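Long-range contacts in 432aa long hypothetical deoxyribodipyrimidine photolyase (Sulfolobus tokodaii, PDB 2E0I), which probably repairs ultraviolet-damaged DNA by splitting cyclobutane pyrimidine dimers with light, and carries two FAD molecules: residues H259-C264 with D342-N347; L314-L319 with G348-I353. All blocks are in the same frame, centred on the assembly; numbering follows the deposited sequence.

Interaction 1 (H259-C264 with D342-N347); sequences HVFGHC and DPAINN. With FAD (flavin-adenine dinucleotide), chain E.
Val-260, closing a short 3-10 segment, meets Asn-347 twice. Its carbonyl O accepts from Asn-347 ND2 at 3.0 Å, a bent bond (145° at the hydrogen) whose donor stands above the carbonyl plane, while its CB rests 3.5 Å from OD1 of the same amide. Asn-347 extends toward the loop with CG anti to its backbone N (chi1 -174°), and the buried amide has further partners: ND2 also bonds Glu-331 OE1, and OD1 takes Gln-351 NE2. Next comes Phe-261, centre of an inverse gamma turn. Its ring presents an edge to the first turn of helix 343-353, with CE1 3.5 Å from Pro-343 O and CZ 3.8 Å from Ala-344 N, both near the ring plane, while Val-260 CG2 covers one face. That helix belongs to the helical FAD-binding domain of photolyases, and its start is fixed by Asp-342 as N-cap: OD1 accepts a nearly straight bond from Ile-345 N. Asp-342 N in turn donates to FAD O4 at 3.2 Å, and Ile-345 CG2 packs on the same cofactor; the flavin lies across the helix from the loop. Gly-262 ends the turn, and its O accepts a hydrogen bond from Arg-328 NE.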
ATOM      1  N   HIS A 259      -1.935   2.455  18.096  1.00 26.07           N
ATOM      2  CA  HIS A 259      -2.270   1.128  18.574  1.00 26.35           C
ATOM      3  C   HIS A 259      -2.887   0.235  17.507  1.00 26.79           C
ATOM      4  O   HIS A 259      -2.938  -0.983  17.685  1.00 27.85           O
ATOM      5  CB  HIS A 259      -3.205   1.193  19.800  1.00 27.28           C
ATOM      6  CG  HIS A 259      -4.617   1.590  19.485  1.00 28.27           C
ATOM      7  ND1 HIS A 259      -5.008   2.905  19.327  1.00 28.29           N
ATOM      8  CD2 HIS A 259      -5.728   0.839  19.283  1.00 28.13           C
ATOM      9  CE1 HIS A 259      -6.300   2.944  19.041  1.00 30.42           C
ATOM     10  NE2 HIS A 259      -6.760   1.703  19.008  1.00 29.02           N
ATOM     11  N   VAL A 260      -3.356   0.804  16.400  1.00 26.49           N
ATOM     12  CA  VAL A 260      -3.962  -0.056  15.387  1.00 27.62           C
ATOM     13  C   VAL A 260      -2.959  -1.094  14.906  1.00 28.14           C
ATOM     14  O   VAL A 260      -3.337  -2.194  14.500  1.00 29.33           O
ATOM     15  CB  VAL A 260      -4.504   0.729  14.165  1.00 27.23           C
ATOM     16  CG1 VAL A 260      -5.540   1.743  14.623  1.00 26.93           C
ATOM     17  CG2 VAL A 260      -3.360   1.398  13.417  1.00 28.07           C
ATOM     18  N   PHE A 261      -1.677  -0.760  14.959  1.00 27.97           N
ATOM     19  CA  PHE A 261      -0.666  -1.709  14.533  1.00 28.62           C
ATOM     20  C   PHE A 261      -0.416  -2.728  15.627  1.00 31.11           C
ATOM     21  O   PHE A 261       0.514  -2.591  16.409  1.00 33.53           O
ATOM     22  CB  PHE A 261       0.621  -0.975  14.191  1.00 26.74           C
ATOM     23  CG  PHE A 261       0.499  -0.094  12.991  1.00 26.43           C
ATOM     24  CD1 PHE A 261       0.133  -0.629  11.758  1.00 25.55           C
ATOM     25  CD2 PHE A 261       0.732   1.272  13.088  1.00 25.62           C
ATOM     26  CE1 PHE A 261      -0.001   0.179  10.641  1.00 24.09           C
ATOM     27  CE2 PHE A 261       0.600   2.090  11.974  1.00 25.92           C
ATOM     28  CZ  PHE A 261       0.232   1.541  10.745  1.00 24.29           C
ATOM     29  N   GLY A 262      -1.261  -3.750  15.689  1.00 33.56           N
ATOM     30  CA  GLY A 262      -1.103  -4.767  16.711  1.00 35.71           C
ATOM     31  C   GLY A 262      -2.368  -5.018  17.508  1.00 37.31           C
ATOM     32  O   GLY A 262      -2.546  -6.109  18.042  1.00 37.54           O
ATOM     33  N   HIS A 263      -3.232  -4.009  17.610  1.00 38.86           N
ATOM     34  CA  HIS A 263      -4.490  -4.134  18.343  1.00 40.52           C
ATOM     35  C   HIS A 263      -5.636  -3.659  17.470  1.00 39.77           C
ATOM     36  O   HIS A 263      -5.421  -3.088  16.415  1.00 39.51           O
ATOM     37  CB  HIS A 263      -4.487  -3.278  19.610  1.00 44.86           C
ATOM     38  CG  HIS A 263      -3.330  -3.530  20.526  1.00 48.97           C
ATOM     39  ND1 HIS A 263      -3.214  -2.916  21.756  1.00 50.84           N
ATOM     40  CD2 HIS A 263      -2.223  -4.297  20.384  1.00 49.56           C
ATOM     41  CE1 HIS A 263      -2.086  -3.293  22.330  1.00 50.87           C
ATOM     42  NE2 HIS A 263      -1.467  -4.130  21.517  1.00 50.96           N
ATOM     43  N   CYS A 264      -6.858  -3.884  17.931  1.00 40.07           N
ATOM     44  CA  CYS A 264      -8.039  -3.459  17.194  1.00 40.24           C
ATOM     45  C   CYS A 264      -8.289  -1.972  17.419  1.00 40.30           C
ATOM     46  O   CYS A 264      -8.064  -1.458  18.515  1.00 40.56           O
ATOM     47  CB  CYS A 264      -9.264  -4.254  17.654  1.00 40.78           C
ATOM     48  SG  CYS A 264      -9.159  -6.041  17.404  1.00 40.54           S
ATOM     49  N   ASP A 342       0.898  -0.739   1.961  1.00 20.26           N
ATOM     50  CA  ASP A 342       0.976   0.470   2.764  1.00 22.02           C
ATOM     51  C   ASP A 342       0.505   0.084   4.170  1.00 21.07           C
ATOM     52  O   ASP A 342      -0.680  -0.193   4.380  1.00 21.92           O
ATOM     53  CB  ASP A 342       0.073   1.552   2.186  1.00 24.83           C
ATOM     54  CG  ASP A 342       0.305   2.903   2.833  1.00 28.85           C
ATOM     55  OD1 ASP A 342       0.102   3.026   4.072  1.00 28.53           O
ATOM     56  OD2 ASP A 342       0.699   3.837   2.089  1.00 32.42           O
ATOM     57  N   PRO A 343       1.425   0.069   5.154  1.00 18.99           N
ATOM     58  CA  PRO A 343       1.069  -0.300   6.528  1.00 17.17           C
ATOM     59  C   PRO A 343      -0.264   0.240   7.034  1.00 15.42           C
ATOM     60  O   PRO A 343      -1.124  -0.536   7.445  1.00 15.06           O
ATOM     61  CB  PRO A 343       2.257   0.211   7.337  1.00 18.20           C
ATOM     62  CG  PRO A 343       3.397   0.059   6.384  1.00 16.57           C
ATOM     63  CD  PRO A 343       2.814   0.566   5.092  1.00 17.64           C
ATOM     64  N   ALA A 344      -0.439   1.558   6.988  1.00 14.69           N
ATOM     65  CA  ALA A 344      -1.678   2.177   7.484  1.00 14.98           C
ATOM     66  C   ALA A 344      -2.902   1.894   6.630  1.00 15.03           C
ATOM     67  O   ALA A 344      -3.982   1.606   7.144  1.00 14.82           O
ATOM     68  CB  ALA A 344      -1.497   3.678   7.622  1.00 13.58           C
ATOM     69  N   ILE A 345      -2.740   1.987   5.319  1.00 15.12           N
ATOM     70  CA  ILE A 345      -3.856   1.734   4.433  1.00 14.61           C
ATOM     71  C   ILE A 345      -4.261   0.262   4.495  1.00 15.31           C
ATOM     72  O   ILE A 345      -5.449  -0.050   4.539  1.00 16.36           O
ATOM     73  CB  ILE A 345      -3.506   2.177   2.989  1.00 14.48           C
ATOM     74  CG1 ILE A 345      -3.201   3.685   2.996  1.00 13.91           C
ATOM     75  CG2 ILE A 345      -4.652   1.857   2.039  1.00 11.03           C
ATOM     76  CD1 ILE A 345      -2.849   4.277   1.657  1.00 12.56           C
ATOM     77  N   ASN A 346      -3.286  -0.641   4.529  1.00 15.87           N
ATOM     78  CA  ASN A 346      -3.603  -2.062   4.609  1.00 17.88           C
ATOM     79  C   ASN A 346      -4.290  -2.354   5.948  1.00 19.52           C
ATOM     80  O   ASN A 346      -5.327  -3.027   5.994  1.00 20.56           O
ATOM     81  CB  ASN A 346      -2.332  -2.912   4.474  1.00 17.89           C
ATOM     82  CG  ASN A 346      -2.629  -4.410   4.422  1.00 18.30           C
ATOM     83  OD1 ASN A 346      -3.463  -4.863   3.641  1.00 19.66           O
ATOM     84  ND2 ASN A 346      -1.940  -5.180   5.252  1.00 18.75           N
ATOM     85  N   ASN A 347      -3.721  -1.839   7.036  1.00 19.97           N
ATOM     86  CA  ASN A 347      -4.292  -2.050   8.361  1.00 19.38           C
ATOM     87  C   ASN A 347      -5.722  -1.508   8.454  1.00 20.23           C
ATOM     88  O   ASN A 347      -6.642  -2.214   8.900  1.00 19.16           O
ATOM     89  CB  ASN A 347      -3.427  -1.370   9.418  1.00 19.76           C
ATOM     90  CG  ASN A 347      -3.890  -1.682  10.823  1.00 21.71           C
ATOM     91  OD1 ASN A 347      -4.942  -1.206  11.269  1.00 23.22           O
ATOM     92  ND2 ASN A 347      -3.119  -2.506  11.529  1.00 21.83           N
TER
HETATM   93  PA  FAD E1100      -8.716   1.937  -8.246  1.00 29.54           P
HETATM   94  O1A FAD E1100      -8.375   2.134  -9.674  1.00 31.28           O
HETATM   95  O2A FAD E1100     -10.089   1.901  -7.698  1.00 31.16           O
HETATM   96  O5B FAD E1100      -8.314   3.430  -7.797  1.00 31.26           O
HETATM   97  C5B FAD E1100      -8.888   4.051  -6.645  1.00 32.36           C
HETATM   98  C4B FAD E1100      -7.802   4.778  -5.849  1.00 34.14           C
HETATM   99  O4B FAD E1100      -8.342   5.402  -4.672  1.00 35.85           O
HETATM  100  C3B FAD E1100      -6.751   3.770  -5.378  1.00 34.99           C
HETATM  101  O3B FAD E1100      -5.672   3.762  -6.316  1.00 33.17           O
HETATM  102  C2B FAD E1100      -6.272   4.441  -4.093  1.00 35.21           C
HETATM  103  O2B FAD E1100      -5.438   5.556  -4.413  1.00 38.01           O
HETATM  104  C1B FAD E1100      -7.608   4.927  -3.529  1.00 35.68           C
HETATM  105  N9A FAD E1100      -8.366   3.830  -2.881  1.00 34.64           N
HETATM  106  C8A FAD E1100      -9.337   3.098  -3.423  1.00 33.40           C
HETATM  107  N7A FAD E1100      -9.843   2.276  -2.506  1.00 33.44           N
HETATM  108  C5A FAD E1100      -9.187   2.483  -1.368  1.00 33.54           C
HETATM  109  C6A FAD E1100      -9.251   1.944  -0.087  1.00 32.04           C
HETATM  110  N6A FAD E1100     -10.146   1.010   0.217  1.00 30.60           N
HETATM  111  N1A FAD E1100      -8.399   2.388   0.850  1.00 31.20           N
HETATM  112  C2A FAD E1100      -7.505   3.325   0.584  1.00 30.40           C
HETATM  113  N3A FAD E1100      -7.420   3.863  -0.620  1.00 30.27           N
HETATM  114  C4A FAD E1100      -8.238   3.468  -1.607  1.00 33.30           C
HETATM  115  N1  FAD E1100      -4.275  -0.032  -0.942  1.00 23.25           N
HETATM  116  C2  FAD E1100      -2.899   0.227  -0.893  1.00 24.48           C
HETATM  117  O2  FAD E1100      -2.403   1.113  -1.584  1.00 25.23           O
HETATM  118  N3  FAD E1100      -2.068  -0.567  -0.092  1.00 26.07           N
HETATM  119  C4  FAD E1100      -2.622  -1.619   0.647  1.00 24.57           C
HETATM  120  O4  FAD E1100      -1.902  -2.279   1.394  1.00 23.75           O
HETATM  121  C4X FAD E1100      -3.987  -1.881   0.581  1.00 24.01           C
HETATM  122  N5  FAD E1100      -4.509  -2.989   1.257  1.00 24.96           N
HETATM  123  C5X FAD E1100      -5.884  -3.255   1.218  1.00 24.55           C
HETATM  124  C6  FAD E1100      -6.382  -4.353   1.912  1.00 22.01           C
HETATM  125  C7  FAD E1100      -7.749  -4.608   1.911  1.00 23.91           C
HETATM  126  C7M FAD E1100      -8.273  -5.805   2.708  1.00 24.69           C
HETATM  127  C8  FAD E1100      -8.613  -3.769   1.210  1.00 22.82           C
HETATM  128  C8M FAD E1100     -10.125  -4.008   1.214  1.00 23.13           C
HETATM  129  C9  FAD E1100      -8.105  -2.674   0.518  1.00 23.48           C
HETATM  130  C9A FAD E1100      -6.738  -2.402   0.520  1.00 25.13           C
HETATM  131  N10 FAD E1100      -6.213  -1.286  -0.158  1.00 24.65           N
HETATM  132  C10 FAD E1100      -4.823  -1.091  -0.205  1.00 23.77           C
HETATM  133  C1' FAD E1100      -7.119  -0.339  -0.856  1.00 22.81           C
HETATM  134  C2' FAD E1100      -7.445  -0.605  -2.329  1.00 24.46           C
HETATM  135  O2' FAD E1100      -7.934  -1.938  -2.501  1.00 24.04           O
HETATM  136  C3' FAD E1100      -6.245  -0.363  -3.249  1.00 26.29           C
HETATM  137  O3' FAD E1100      -5.739   0.956  -3.026  1.00 28.37           O
HETATM  138  C4' FAD E1100      -6.641  -0.487  -4.722  1.00 26.48           C
HETATM  139  O4' FAD E1100      -7.201  -1.778  -4.976  1.00 26.67           O
HETATM  140  C5' FAD E1100      -5.431  -0.274  -5.635  1.00 27.16           C
HETATM  141  O5' FAD E1100      -5.776  -0.489  -7.008  1.00 28.99           O
HETATM  142  P   FAD E1100      -6.173   0.733  -7.980  1.00 27.24           P
HETATM  143  O1P FAD E1100      -5.134   1.778  -7.847  1.00 28.14           O
HETATM  144  O2P FAD E1100      -6.421   0.159  -9.321  1.00 28.17           O
HETATM  145  O3P FAD E1100      -7.551   1.280  -7.345  1.00 30.28           O

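Interaction 2 (L314-L319 with G348-I353); sequences LVAFFL and GNWQWI. With FAD (flavin-adenine dinucleotide), chain E.
Ala-316 CB sits over one face of the Trp-350 indole, a CH-pi contact 3.8 Å from the centroid of the six-membered ring and 21° off its normal. The FAD methyl C7M lies over the same face nearer the pyrrole side, 3.9 Å from Trp-350 NE1, and also touches Ala-316 CB at 3.6 Å. With CG anti to the carbonyl carbon (chi1 -86°), the indole swings from its helix toward 314-319. Apolar packing widens the contact: Leu-319 CD2 meets Trp-350 CH2 at 4.0 Å, and Ile-353 lays CG2 3.9 Å from Ala-316 CB and CD1 against Phe-317 CB. Segments 314-319 and 348-353, parts of helices 309-322 and 343-353 of the FAD-binding domain, cross at -55° with their axes 9.6 Å apart, and the dimethylbenzene end of the flavin enters beside their meeting point. With the indole cut back to an alanine, a gap is likely to open beside C7M, and Ala-316 CB would lose its CH-pi face and Leu-319 CD2 one of its packing surfaces. Polar bonds go to the cofactor: Asn-349 OD1 accepts from FAD N6A at 2.9 Å, and its ND2 donates almost straight to N1A, gripping the adenine by paired bonds while CB and CG lie against the flavin ring.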
ATOM      1  N   LEU A 314     -13.516  -8.906  -0.565  1.00 30.76           N
ATOM      2  CA  LEU A 314     -14.272 -10.153  -0.553  1.00 30.58           C
ATOM      3  C   LEU A 314     -13.383 -11.205   0.080  1.00 30.27           C
ATOM      4  O   LEU A 314     -13.820 -12.037   0.879  1.00 29.73           O
ATOM      5  CB  LEU A 314     -14.634 -10.608  -1.970  1.00 29.94           C
ATOM      6  CG  LEU A 314     -15.818  -9.922  -2.646  1.00 31.03           C
ATOM      7  CD1 LEU A 314     -16.120 -10.599  -3.964  1.00 30.18           C
ATOM      8  CD2 LEU A 314     -17.029  -9.993  -1.730  1.00 31.59           C
ATOM      9  N   VAL A 315     -12.117 -11.152  -0.307  1.00 29.80           N
ATOM     10  CA  VAL A 315     -11.117 -12.081   0.174  1.00 29.10           C
ATOM     11  C   VAL A 315     -10.864 -11.860   1.667  1.00 28.56           C
ATOM     12  O   VAL A 315     -10.785 -12.803   2.443  1.00 26.89           O
ATOM     13  CB  VAL A 315      -9.823 -11.907  -0.664  1.00 29.46           C
ATOM     14  CG1 VAL A 315      -8.586 -12.002   0.212  1.00 31.06           C
ATOM     15  CG2 VAL A 315      -9.791 -12.960  -1.765  1.00 27.50           C
ATOM     16  N   ALA A 316     -10.758 -10.599   2.060  1.00 28.84           N
ATOM     17  CA  ALA A 316     -10.513 -10.258   3.447  1.00 28.01           C
ATOM     18  C   ALA A 316     -11.722 -10.651   4.297  1.00 28.24           C
ATOM     19  O   ALA A 316     -11.577 -11.144   5.415  1.00 29.18           O
ATOM     20  CB  ALA A 316     -10.228  -8.764   3.563  1.00 25.29           C
ATOM     21  N   PHE A 317     -12.914 -10.425   3.761  1.00 28.50           N
ATOM     22  CA  PHE A 317     -14.144 -10.763   4.461  1.00 28.57           C
ATOM     23  C   PHE A 317     -14.152 -12.257   4.766  1.00 28.77           C
ATOM     24  O   PHE A 317     -14.320 -12.671   5.908  1.00 29.64           O
ATOM     25  CB  PHE A 317     -15.355 -10.408   3.586  1.00 29.11           C
ATOM     26  CG  PHE A 317     -16.650 -11.040   4.039  1.00 31.02           C
ATOM     27  CD1 PHE A 317     -17.365 -10.514   5.119  1.00 31.84           C
ATOM     28  CD2 PHE A 317     -17.152 -12.178   3.395  1.00 31.69           C
ATOM     29  CE1 PHE A 317     -18.566 -11.113   5.554  1.00 30.99           C
ATOM     30  CE2 PHE A 317     -18.351 -12.784   3.821  1.00 30.64           C
ATOM     31  CZ  PHE A 317     -19.057 -12.246   4.904  1.00 30.08           C
ATOM     32  N   PHE A 318     -13.960 -13.057   3.723  1.00 28.84           N
ATOM     33  CA  PHE A 318     -13.960 -14.503   3.821  1.00 27.79           C
ATOM     34  C   PHE A 318     -13.002 -15.062   4.876  1.00 28.58           C
ATOM     35  O   PHE A 318     -13.337 -16.014   5.596  1.00 30.01           O
ATOM     36  CB  PHE A 318     -13.619 -15.105   2.459  1.00 27.49           C
ATOM     37  CG  PHE A 318     -13.919 -16.571   2.359  1.00 28.62           C
ATOM     38  CD1 PHE A 318     -15.200 -17.007   2.033  1.00 28.71           C
ATOM     39  CD2 PHE A 318     -12.931 -17.520   2.617  1.00 27.17           C
ATOM     40  CE1 PHE A 318     -15.487 -18.358   1.964  1.00 28.32           C
ATOM     41  CE2 PHE A 318     -13.212 -18.875   2.550  1.00 26.03           C
ATOM     42  CZ  PHE A 318     -14.486 -19.294   2.223  1.00 27.29           C
ATOM     43  N   LEU A 319     -11.811 -14.488   4.977  1.00 27.38           N
ATOM     44  CA  LEU A 319     -10.857 -14.988   5.954  1.00 26.76           C
ATOM     45  C   LEU A 319     -11.271 -14.660   7.383  1.00 26.69           C
ATOM     46  O   LEU A 319     -11.123 -15.480   8.288  1.00 27.14           O
ATOM     47  CB  LEU A 319      -9.463 -14.415   5.698  1.00 25.60           C
ATOM     48  CG  LEU A 319      -8.411 -14.804   6.743  1.00 24.70           C
ATOM     49  CD1 LEU A 319      -8.086 -16.280   6.610  1.00 24.50           C
ATOM     50  CD2 LEU A 319      -7.158 -13.958   6.571  1.00 24.43           C
ATOM     51  N   GLY A 348      -5.894  -0.256   8.024  1.00 19.69           N
ATOM     52  CA  GLY A 348      -7.191   0.392   8.067  1.00 18.91           C
ATOM     53  C   GLY A 348      -8.259  -0.422   7.387  1.00 19.40           C
ATOM     54  O   GLY A 348      -9.349  -0.634   7.929  1.00 19.47           O
ATOM     55  N   ASN A 349      -7.938  -0.898   6.192  1.00 19.76           N
ATOM     56  CA  ASN A 349      -8.877  -1.692   5.424  1.00 19.02           C
ATOM     57  C   ASN A 349      -9.219  -3.023   6.074  1.00 19.44           C
ATOM     58  O   ASN A 349     -10.384  -3.411   6.092  1.00 19.25           O
ATOM     59  CB  ASN A 349      -8.335  -1.897   4.016  1.00 18.58           C
ATOM     60  CG  ASN A 349      -8.705  -0.755   3.077  1.00 18.70           C
ATOM     61  OD1 ASN A 349      -9.825  -0.697   2.576  1.00 19.06           O
ATOM     62  ND2 ASN A 349      -7.769   0.159   2.843  1.00 17.65           N
ATOM     63  N   TRP A 350      -8.224  -3.723   6.619  1.00 19.54           N
ATOM     64  CA  TRP A 350      -8.510  -5.000   7.259  1.00 19.43           C
ATOM     65  C   TRP A 350      -9.453  -4.823   8.436  1.00 20.25           C
ATOM     66  O   TRP A 350     -10.452  -5.535   8.561  1.00 19.56           O
ATOM     67  CB  TRP A 350      -7.227  -5.691   7.732  1.00 17.69           C
ATOM     68  CG  TRP A 350      -6.579  -6.510   6.655  1.00 16.07           C
ATOM     69  CD1 TRP A 350      -5.564  -6.123   5.821  1.00 15.91           C
ATOM     70  CD2 TRP A 350      -6.958  -7.831   6.239  1.00 13.64           C
ATOM     71  NE1 TRP A 350      -5.294  -7.122   4.907  1.00 15.03           N
ATOM     72  CE2 TRP A 350      -6.134  -8.179   5.142  1.00 12.85           C
ATOM     73  CE3 TRP A 350      -7.914  -8.748   6.683  1.00 11.28           C
ATOM     74  CZ2 TRP A 350      -6.238  -9.401   4.488  1.00 11.50           C
ATOM     75  CZ3 TRP A 350      -8.020  -9.966   6.032  1.00 10.80           C
ATOM     76  CH2 TRP A 350      -7.188 -10.282   4.948  1.00 12.27           C
ATOM     77  N   GLN A 351      -9.147  -3.864   9.295  1.00 21.39           N
ATOM     78  CA  GLN A 351      -9.991  -3.635  10.454  1.00 22.48           C
ATOM     79  C   GLN A 351     -11.384  -3.227  10.021  1.00 23.25           C
ATOM     80  O   GLN A 351     -12.371  -3.597  10.642  1.00 24.43           O
ATOM     81  CB  GLN A 351      -9.378  -2.561  11.342  1.00 22.36           C
ATOM     82  CG  GLN A 351      -7.993  -2.908  11.817  1.00 22.72           C
ATOM     83  CD  GLN A 351      -7.836  -2.638  13.277  1.00 23.85           C
ATOM     84  OE1 GLN A 351      -8.691  -3.038  14.073  1.00 24.38           O
ATOM     85  NE2 GLN A 351      -6.744  -1.961  13.655  1.00 22.61           N
ATOM     86  N   TRP A 352     -11.464  -2.451   8.951  1.00 24.68           N
ATOM     87  CA  TRP A 352     -12.749  -2.008   8.445  1.00 25.64           C
ATOM     88  C   TRP A 352     -13.580  -3.237   8.116  1.00 25.53           C
ATOM     89  O   TRP A 352     -14.709  -3.375   8.547  1.00 26.97           O
ATOM     90  CB  TRP A 352     -12.553  -1.173   7.180  1.00 27.05           C
ATOM     91  CG  TRP A 352     -13.771  -0.394   6.752  1.00 29.58           C
ATOM     92  CD1 TRP A 352     -14.113   0.865   7.147  1.00 30.66           C
ATOM     93  CD2 TRP A 352     -14.813  -0.832   5.865  1.00 30.77           C
ATOM     94  NE1 TRP A 352     -15.302   1.243   6.564  1.00 31.77           N
ATOM     95  CE2 TRP A 352     -15.754   0.220   5.775  1.00 31.69           C
ATOM     96  CE3 TRP A 352     -15.044  -2.010   5.139  1.00 31.71           C
ATOM     97  CZ2 TRP A 352     -16.912   0.130   4.987  1.00 32.37           C
ATOM     98  CZ3 TRP A 352     -16.197  -2.100   4.352  1.00 32.79           C
ATOM     99  CH2 TRP A 352     -17.114  -1.035   4.285  1.00 32.64           C
ATOM    100  N   ILE A 353     -13.002  -4.135   7.342  1.00 26.92           N
ATOM    101  CA  ILE A 353     -13.686  -5.346   6.940  1.00 28.92           C
ATOM    102  C   ILE A 353     -14.046  -6.260   8.109  1.00 29.74           C
ATOM    103  O   ILE A 353     -15.122  -6.848   8.134  1.00 29.57           O
ATOM    104  CB  ILE A 353     -12.826  -6.115   5.908  1.00 29.41           C
ATOM    105  CG1 ILE A 353     -13.403  -5.901   4.521  1.00 30.73           C
ATOM    106  CG2 ILE A 353     -12.790  -7.595   6.220  1.00 30.02           C
ATOM    107  CD1 ILE A 353     -14.838  -6.397   4.395  1.00 33.73           C
TER
HETATM  108  PA  FAD E1100      -8.716   1.937  -8.246  1.00 29.54           P
HETATM  109  O1A FAD E1100      -8.375   2.134  -9.674  1.00 31.28           O
HETATM  110  O2A FAD E1100     -10.089   1.901  -7.698  1.00 31.16           O
HETATM  111  O5B FAD E1100      -8.314   3.430  -7.797  1.00 31.26           O
HETATM  112  C5B FAD E1100      -8.888   4.051  -6.645  1.00 32.36           C
HETATM  113  C4B FAD E1100      -7.802   4.778  -5.849  1.00 34.14           C
HETATM  114  O4B FAD E1100      -8.342   5.402  -4.672  1.00 35.85           O
HETATM  115  C3B FAD E1100      -6.751   3.770  -5.378  1.00 34.99           C
HETATM  116  O3B FAD E1100      -5.672   3.762  -6.316  1.00 33.17           O
HETATM  117  C2B FAD E1100      -6.272   4.441  -4.093  1.00 35.21           C
HETATM  118  O2B FAD E1100      -5.438   5.556  -4.413  1.00 38.01           O
HETATM  119  C1B FAD E1100      -7.608   4.927  -3.529  1.00 35.68           C
HETATM  120  N9A FAD E1100      -8.366   3.830  -2.881  1.00 34.64           N
HETATM  121  C8A FAD E1100      -9.337   3.098  -3.423  1.00 33.40           C
HETATM  122  N7A FAD E1100      -9.843   2.276  -2.506  1.00 33.44           N
HETATM  123  C5A FAD E1100      -9.187   2.483  -1.368  1.00 33.54           C
HETATM  124  C6A FAD E1100      -9.251   1.944  -0.087  1.00 32.04           C
HETATM  125  N6A FAD E1100     -10.146   1.010   0.217  1.00 30.60           N
HETATM  126  N1A FAD E1100      -8.399   2.388   0.850  1.00 31.20           N
HETATM  127  C2A FAD E1100      -7.505   3.325   0.584  1.00 30.40           C
HETATM  128  N3A FAD E1100      -7.420   3.863  -0.620  1.00 30.27           N
HETATM  129  C4A FAD E1100      -8.238   3.468  -1.607  1.00 33.30           C
HETATM  130  N1  FAD E1100      -4.275  -0.032  -0.942  1.00 23.25           N
HETATM  131  C2  FAD E1100      -2.899   0.227  -0.893  1.00 24.48           C
HETATM  132  O2  FAD E1100      -2.403   1.113  -1.584  1.00 25.23           O
HETATM  133  N3  FAD E1100      -2.068  -0.567  -0.092  1.00 26.07           N
HETATM  134  C4  FAD E1100      -2.622  -1.619   0.647  1.00 24.57           C
HETATM  135  O4  FAD E1100      -1.902  -2.279   1.394  1.00 23.75           O
HETATM  136  C4X FAD E1100      -3.987  -1.881   0.581  1.00 24.01           C
HETATM  137  N5  FAD E1100      -4.509  -2.989   1.257  1.00 24.96           N
HETATM  138  C5X FAD E1100      -5.884  -3.255   1.218  1.00 24.55           C
HETATM  139  C6  FAD E1100      -6.382  -4.353   1.912  1.00 22.01           C
HETATM  140  C7  FAD E1100      -7.749  -4.608   1.911  1.00 23.91           C
HETATM  141  C7M FAD E1100      -8.273  -5.805   2.708  1.00 24.69           C
HETATM  142  C8  FAD E1100      -8.613  -3.769   1.210  1.00 22.82           C
HETATM  143  C8M FAD E1100     -10.125  -4.008   1.214  1.00 23.13           C
HETATM  144  C9  FAD E1100      -8.105  -2.674   0.518  1.00 23.48           C
HETATM  145  C9A FAD E1100      -6.738  -2.402   0.520  1.00 25.13           C
HETATM  146  N10 FAD E1100      -6.213  -1.286  -0.158  1.00 24.65           N
HETATM  147  C10 FAD E1100      -4.823  -1.091  -0.205  1.00 23.77           C
HETATM  148  C1' FAD E1100      -7.119  -0.339  -0.856  1.00 22.81           C
HETATM  149  C2' FAD E1100      -7.445  -0.605  -2.329  1.00 24.46           C
HETATM  150  O2' FAD E1100      -7.934  -1.938  -2.501  1.00 24.04           O
HETATM  151  C3' FAD E1100      -6.245  -0.363  -3.249  1.00 26.29           C
HETATM  152  O3' FAD E1100      -5.739   0.956  -3.026  1.00 28.37           O
HETATM  153  C4' FAD E1100      -6.641  -0.487  -4.722  1.00 26.48           C
HETATM  154  O4' FAD E1100      -7.201  -1.778  -4.976  1.00 26.67           O
HETATM  155  C5' FAD E1100      -5.431  -0.274  -5.635  1.00 27.16           C
HETATM  156  O5' FAD E1100      -5.776  -0.489  -7.008  1.00 28.99           O
HETATM  157  P   FAD E1100      -6.173   0.733  -7.980  1.00 27.24           P
HETATM  158  O1P FAD E1100      -5.134   1.778  -7.847  1.00 28.14           O
HETATM  159  O2P FAD E1100      -6.421   0.159  -9.321  1.00 28.17           O
HETATM  160  O3P FAD E1100      -7.551   1.280  -7.345  1.00 30.28           O

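Overall arrangement
From the N terminus, the chain passes through the five-stranded parallel sheet and then helix 238-256 before reaching loop 259-264. It continues through helices 278-286 and 292-304 to segment 314-319, then through helix 327-337 to 342-347, which holds the N-cap and first part of helix 343-353, and 348-353, which completes it. Interaction 1 closes a loop of 77 intervening residues and interaction 2 one of 28; since their segments alternate, the two loops cross. Helix 343-353 therefore joins the loop after helix 238-256 to helix 309-322. Gln-351 also bridges the contacts, its NE2 making a probable, weak hydrogen bond to His-263 O, and both segments touch the same FAD.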